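Local coordinates for protein amidohydrolase (Xanthomonas campestris pv. campestris, PDB 4DZH) that probably deaminates 5'-methylthioadenosine and related adenosine compounds as a zinc-dependent hydrolase of the ATZ/TRZ family, at residues Asp323-Ile335 and Gln400-Asp412. Sequence-based numbering, arbitrary orientation.
With MG (magnesium ion), chain B.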
loop_
_atom_site.group_PDB
_atom_site.type_symbol
_atom_site.label_atom_id
_atom_site.label_comp_id
_atom_site.label_asym_id
_atom_site.label_seq_id
_atom_site.Cartn_x
_atom_site.Cartn_y
_atom_site.Cartn_z
ATOM N N ASP A 323 -4.229 2.693 -8.410
ATOM C CA ASP A 323 -4.899 3.806 -7.711
ATOM C C ASP A 323 -4.060 5.079 -7.754
ATOM O O ASP A 323 -2.945 5.117 -8.304
ATOM C CB ASP A 323 -5.303 3.439 -6.295
ATOM C CG ASP A 323 -4.141 2.920 -5.461
ATOM O OD1 ASP A 323 -2.988 3.317 -5.744
ATOM O OD2 ASP A 323 -4.391 2.198 -4.471
ATOM N N LEU A 324 -4.626 6.163 -7.218
ATOM C CA LEU A 324 -3.906 7.459 -7.129
ATOM C C LEU A 324 -3.563 7.722 -5.676
ATOM O O LEU A 324 -3.618 8.862 -5.193
ATOM C CB LEU A 324 -4.792 8.618 -7.630
ATOM C CG LEU A 324 -5.144 8.472 -9.104
ATOM C CD1 LEU A 324 -6.154 9.592 -9.526
ATOM C CD2 LEU A 324 -3.910 8.413 -10.101
ATOM N N ASP A 325 -3.237 6.671 -4.942
ATOM C CA ASP A 325 -3.087 6.752 -3.500
ATOM C C ASP A 325 -1.656 7.155 -3.177
ATOM O O ASP A 325 -0.734 6.294 -3.246
ATOM C CB ASP A 325 -3.395 5.363 -2.895
ATOM C CG ASP A 325 -3.257 5.314 -1.352
ATOM O OD1 ASP A 325 -2.690 6.270 -0.772
ATOM O OD2 ASP A 325 -3.698 4.310 -0.748
ATOM N N MET A 326 -1.442 8.425 -2.853
ATOM C CA MET A 326 -0.079 8.862 -2.519
ATOM C C MET A 326 0.369 8.381 -1.158
ATOM O O MET A 326 1.580 8.306 -0.911
ATOM C CB MET A 326 0.044 10.391 -2.620
ATOM C CG MET A 326 0.110 10.883 -4.045
ATOM S SD MET A 326 1.724 10.572 -4.815
ATOM C CE MET A 326 2.793 11.644 -3.824
ATOM N N PHE A 327 -0.550 8.074 -0.215
ATOM C CA PHE A 327 -0.090 7.517 1.063
ATOM C C PHE A 327 0.589 6.178 0.809
ATOM O O PHE A 327 1.660 5.899 1.346
ATOM C CB PHE A 327 -1.262 7.333 2.045
ATOM C CG PHE A 327 -1.643 8.596 2.777
ATOM C CD1 PHE A 327 -2.348 9.609 2.135
ATOM C CD2 PHE A 327 -1.301 8.749 4.112
ATOM C CE1 PHE A 327 -2.682 10.778 2.798
ATOM C CE2 PHE A 327 -1.645 9.928 4.800
ATOM C CZ PHE A 327 -2.325 10.917 4.153
ATOM N N SER A 328 -0.032 5.354 -0.027
ATOM C CA SER A 328 0.564 4.094 -0.437
ATOM C C SER A 328 1.832 4.278 -1.227
ATOM O O SER A 328 2.805 3.578 -0.969
ATOM C CB SER A 328 -0.411 3.273 -1.260
ATOM O OG SER A 328 0.161 2.008 -1.616
ATOM N N GLU A 329 1.803 5.178 -2.207
ATOM C CA GLU A 329 2.984 5.409 -3.034
ATOM C C GLU A 329 4.206 5.786 -2.154
ATOM O O GLU A 329 5.352 5.298 -2.394
ATOM C CB GLU A 329 2.704 6.515 -4.049
ATOM C CG GLU A 329 3.642 6.347 -5.243
ATOM C CD GLU A 329 3.249 5.233 -6.149
ATOM O OE1 GLU A 329 4.166 4.698 -6.846
ATOM O OE2 GLU A 329 2.057 4.883 -6.227
ATOM N N ASN A 330 3.964 6.627 -1.141
ATOM C CA ASN A 330 5.021 7.057 -0.232
ATOM C C ASN A 330 5.559 5.887 0.534
ATOM O O ASN A 330 6.785 5.719 0.656
ATOM C CB ASN A 330 4.521 8.081 0.794
ATOM C CG ASN A 330 4.122 9.426 0.173
ATOM O OD1 ASN A 330 4.501 9.767 -0.948
ATOM N ND2 ASN A 330 3.390 10.222 0.955
ATOM N N ARG A 331 4.662 5.060 1.109
ATOM C CA ARG A 331 5.113 3.873 1.833
ATOM C C ARG A 331 5.923 2.937 0.917
ATOM O O ARG A 331 6.983 2.451 1.318
ATOM C CB ARG A 331 3.939 3.117 2.430
ATOM C CG ARG A 331 4.396 1.873 3.194
ATOM C CD ARG A 331 3.761 0.551 2.673
ATOM N NE ARG A 331 2.314 0.724 2.757
ATOM C CZ ARG A 331 1.513 0.844 1.694
ATOM N NH1 ARG A 331 0.228 1.109 1.874
ATOM N NH2 ARG A 331 1.972 0.722 0.432
ATOM N N THR A 332 5.439 2.717 -0.309
ATOM C CA THR A 332 6.161 1.827 -1.228
ATOM C C THR A 332 7.551 2.406 -1.535
ATOM O O THR A 332 8.563 1.659 -1.520
ATOM C CB THR A 332 5.356 1.647 -2.504
ATOM O OG1 THR A 332 4.070 1.072 -2.171
ATOM C CG2 THR A 332 6.071 0.677 -3.425
ATOM N N ALA A 333 7.605 3.717 -1.771
ATOM C CA ALA A 333 8.891 4.407 -2.044
ATOM C C ALA A 333 9.817 4.190 -0.851
ATOM O O ALA A 333 10.992 3.845 -1.014
ATOM C CB ALA A 333 8.695 5.901 -2.301
ATOM N N ALA A 334 9.294 4.399 0.345
ATOM C CA ALA A 334 10.171 4.345 1.503
ATOM C C ALA A 334 10.696 2.939 1.746
ATOM O O ALA A 334 11.880 2.793 2.126
ATOM C CB ALA A 334 9.435 4.864 2.747
ATOM N N ILE A 335 9.860 1.901 1.602
ATOM C CA ILE A 335 10.312 0.545 1.958
ATOM C C ILE A 335 11.134 -0.044 0.816
ATOM O O ILE A 335 12.163 -0.678 1.057
ATOM C CB ILE A 335 9.156 -0.380 2.429
ATOM C CG1 ILE A 335 8.190 -0.676 1.258
ATOM C CG2 ILE A 335 8.442 0.305 3.640
ATOM C CD1 ILE A 335 7.042 -1.575 1.670
ATOM N N GLN A 400 4.165 7.356 11.531
ATOM C CA GLN A 400 2.772 6.974 11.345
ATOM C C GLN A 400 2.201 7.402 10.014
ATOM O O GLN A 400 1.432 6.675 9.383
ATOM C CB GLN A 400 1.927 7.538 12.477
ATOM C CG GLN A 400 0.974 6.469 12.989
ATOM C CD GLN A 400 1.674 5.505 13.920
ATOM O OE1 GLN A 400 2.762 4.987 13.648
ATOM N NE2 GLN A 400 1.031 5.284 15.106
ATOM N N LEU A 401 2.582 8.595 9.562
ATOM C CA LEU A 401 2.040 9.090 8.303
ATOM C C LEU A 401 2.552 8.272 7.125
ATOM O O LEU A 401 1.824 8.058 6.130
ATOM C CB LEU A 401 2.472 10.545 8.105
ATOM C CG LEU A 401 1.659 11.460 9.013
ATOM C CD1 LEU A 401 2.292 12.886 8.969
ATOM C CD2 LEU A 401 0.223 11.545 8.623
ATOM N N ILE A 402 3.777 7.792 7.231
ATOM C CA ILE A 402 4.373 7.050 6.119
ATOM C C ILE A 402 4.101 5.544 6.171
ATOM O O ILE A 402 3.787 4.935 5.135
ATOM C CB ILE A 402 5.874 7.322 6.075
ATOM C CG1 ILE A 402 6.150 8.824 5.776
ATOM C CG2 ILE A 402 6.555 6.473 5.001
ATOM C CD1 ILE A 402 5.735 9.226 4.375
ATOM N N TYR A 403 4.192 4.929 7.357
ATOM C CA TYR A 403 4.165 3.480 7.422
ATOM C C TYR A 403 2.871 2.894 7.938
ATOM O O TYR A 403 2.732 1.643 7.978
ATOM C CB TYR A 403 5.312 2.964 8.284
ATOM C CG TYR A 403 6.712 3.356 7.785
ATOM C CD1 TYR A 403 7.158 2.991 6.514
ATOM C CD2 TYR A 403 7.569 4.110 8.591
ATOM C CE1 TYR A 403 8.421 3.347 6.052
ATOM C CE2 TYR A 403 8.845 4.487 8.131
ATOM C CZ TYR A 403 9.257 4.095 6.861
ATOM O OH TYR A 403 10.510 4.434 6.383
ATOM N N ALA A 404 1.938 3.715 8.372
ATOM C CA ALA A 404 0.671 3.145 8.899
ATOM C C ALA A 404 -0.626 3.835 8.434
ATOM O O ALA A 404 -1.671 3.165 8.282
ATOM C CB ALA A 404 0.692 3.092 10.452
ATOM N N ALA A 405 -0.615 5.160 8.253
ATOM C CA ALA A 405 -1.815 5.867 7.867
ATOM C C ALA A 405 -2.270 5.439 6.498
ATOM O O ALA A 405 -1.449 5.328 5.554
ATOM C CB ALA A 405 -1.545 7.371 7.865
ATOM N N GLY A 406 -3.570 5.215 6.358
ATOM C CA GLY A 406 -4.161 5.032 5.055
ATOM C C GLY A 406 -4.807 6.295 4.533
ATOM O O GLY A 406 -5.158 7.194 5.292
ATOM N N ARG A 407 -5.006 6.371 3.229
ATOM C CA ARG A 407 -5.544 7.575 2.637
ATOM C C ARG A 407 -6.988 7.913 3.090
ATOM O O ARG A 407 -7.432 9.073 2.964
ATOM C CB ARG A 407 -5.467 7.497 1.120
ATOM C CG ARG A 407 -6.259 6.398 0.549
ATOM C CD ARG A 407 -6.392 6.698 -0.933
ATOM N NE ARG A 407 -6.932 5.530 -1.620
ATOM C CZ ARG A 407 -7.088 5.443 -2.937
ATOM N NH1 ARG A 407 -6.818 6.505 -3.779
ATOM N NH2 ARG A 407 -7.534 4.252 -3.417
ATOM N N HIS A 408 -7.699 6.916 3.625
ATOM C CA HIS A 408 -9.070 7.152 4.067
ATOM C C HIS A 408 -9.045 7.892 5.390
ATOM O O HIS A 408 -10.110 8.336 5.852
ATOM C CB HIS A 408 -9.778 5.814 4.244
ATOM C CG HIS A 408 -9.140 4.965 5.298
ATOM N ND1 HIS A 408 -7.995 4.221 5.073
ATOM C CD2 HIS A 408 -9.469 4.757 6.599
ATOM C CE1 HIS A 408 -7.652 3.583 6.185
ATOM N NE2 HIS A 408 -8.530 3.891 7.126
ATOM N N GLN A 409 -7.864 8.064 5.990
ATOM C CA GLN A 409 -7.788 8.857 7.221
ATOM C C GLN A 409 -7.709 10.342 6.945
ATOM O O GLN A 409 -7.693 11.141 7.890
ATOM C CB GLN A 409 -6.622 8.438 8.066
ATOM C CG GLN A 409 -6.790 6.945 8.481
ATOM C CD GLN A 409 -5.692 6.504 9.373
ATOM O OE1 GLN A 409 -4.907 5.623 9.007
ATOM N NE2 GLN A 409 -5.627 7.078 10.578
ATOM N N VAL A 410 -7.572 10.721 5.678
ATOM C CA VAL A 410 -7.693 12.146 5.349
ATOM C C VAL A 410 -9.107 12.625 5.622
ATOM O O VAL A 410 -10.070 12.059 5.095
ATOM C CB VAL A 410 -7.318 12.384 3.853
ATOM C CG1 VAL A 410 -7.624 13.826 3.420
ATOM C CG2 VAL A 410 -5.815 12.029 3.630
ATOM N N THR A 411 -9.279 13.675 6.419
ATOM C CA THR A 411 -10.634 14.155 6.699
ATOM C C THR A 411 -10.961 15.522 6.142
ATOM O O THR A 411 -12.092 15.786 5.761
ATOM C CB THR A 411 -10.905 14.194 8.206
ATOM O OG1 THR A 411 -9.931 15.031 8.844
ATOM C CG2 THR A 411 -10.831 12.760 8.803
ATOM N N ASP A 412 -9.947 16.357 6.018
ATOM C CA ASP A 412 -10.165 17.705 5.492
ATOM C C ASP A 412 -9.007 18.133 4.588
ATOM O O ASP A 412 -7.863 17.815 4.873
ATOM C CB ASP A 412 -10.343 18.722 6.629
ATOM C CG ASP A 412 -11.492 18.341 7.603
ATOM O OD1 ASP A 412 -12.667 18.726 7.374
ATOM O OD2 ASP A 412 -11.211 17.620 8.574
HETATM MG MG MG B . -1.158 2.390 -5.606
HETATM O O HOH W 1 -6.109 1.525 -2.482
HETATM O O HOH W 2 -1.768 1.941 -3.608
HETATM O O HOH W 3 -5.860 9.540 -3.465
HETATM O O HOH W 4 -3.712 4.095 1.797
HETATM O O HOH W 5 -0.405 4.245 -5.173
HETATM O O HOH W 6 2.281 8.034 3.305
HETATM O O HOH W 7 2.643 -0.699 5.778
HETATM O O HOH W 8 0.940 1.659 5.124
HETATM O O HOH W 9 -1.911 0.418 -6.086
#
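Arg407 runs past Phe327 and over Asp325, touching the first turn of helix 326-341 and the loop before it from CB to tip. Arg407 CB sits between Phe327 CD1, at 3.9 Å, and Asp325 OD1, at 3.6 Å, while Arg407 CA lies over one face of the Phe327 ring in a CH-pi contact. CG, held between the backbone N and carbonyl carbon (chi1 62°), starts an extended chain over Asp325. CG and CD pack on the carboxylate, Arg407 CD coming 3.5 Å from Asp325 CG. Next, Arg407 NE forms a salt bridge with Asp325 OD2 at 3.6 Å; guanidinium and carboxylate are stacked, planes 9° apart, so the pairing rests on charge across the stacked planes, with no N-H aimed at the oxygen. NH1 reaches Leu324 O through a water and is paired with Glu127, whereas Arg407 NH2 lies 3.9 Å from Asp323 OD2, a long salt bridge; a water links the same two groups, weakly at NH2. Asp325 is also the N-cap, its OD1 accepting from Ser328 N. In this amidohydrolase TIM barrel, helix 326-341 follows strand 310-313, and Arg407 joins its N-terminal end to the segment entering strand 410-415. Asp323 OD1 binds a magnesium ion at 2.1 Å, together with Glu289, Asn321 and waters; the long pair and bridging water place Arg407 behind a magnesium ligand. The Phe327 ring also meets Val410 CG2 at CE1 (3.5 Å) and Ala405 CB at CE2. Farther along the helix, Ala334 CB packs against Ile402 CG2 and Tyr403 CE1; the Tyr403 hydroxyl hydrogen-bonds to Asp93 of the second subunit.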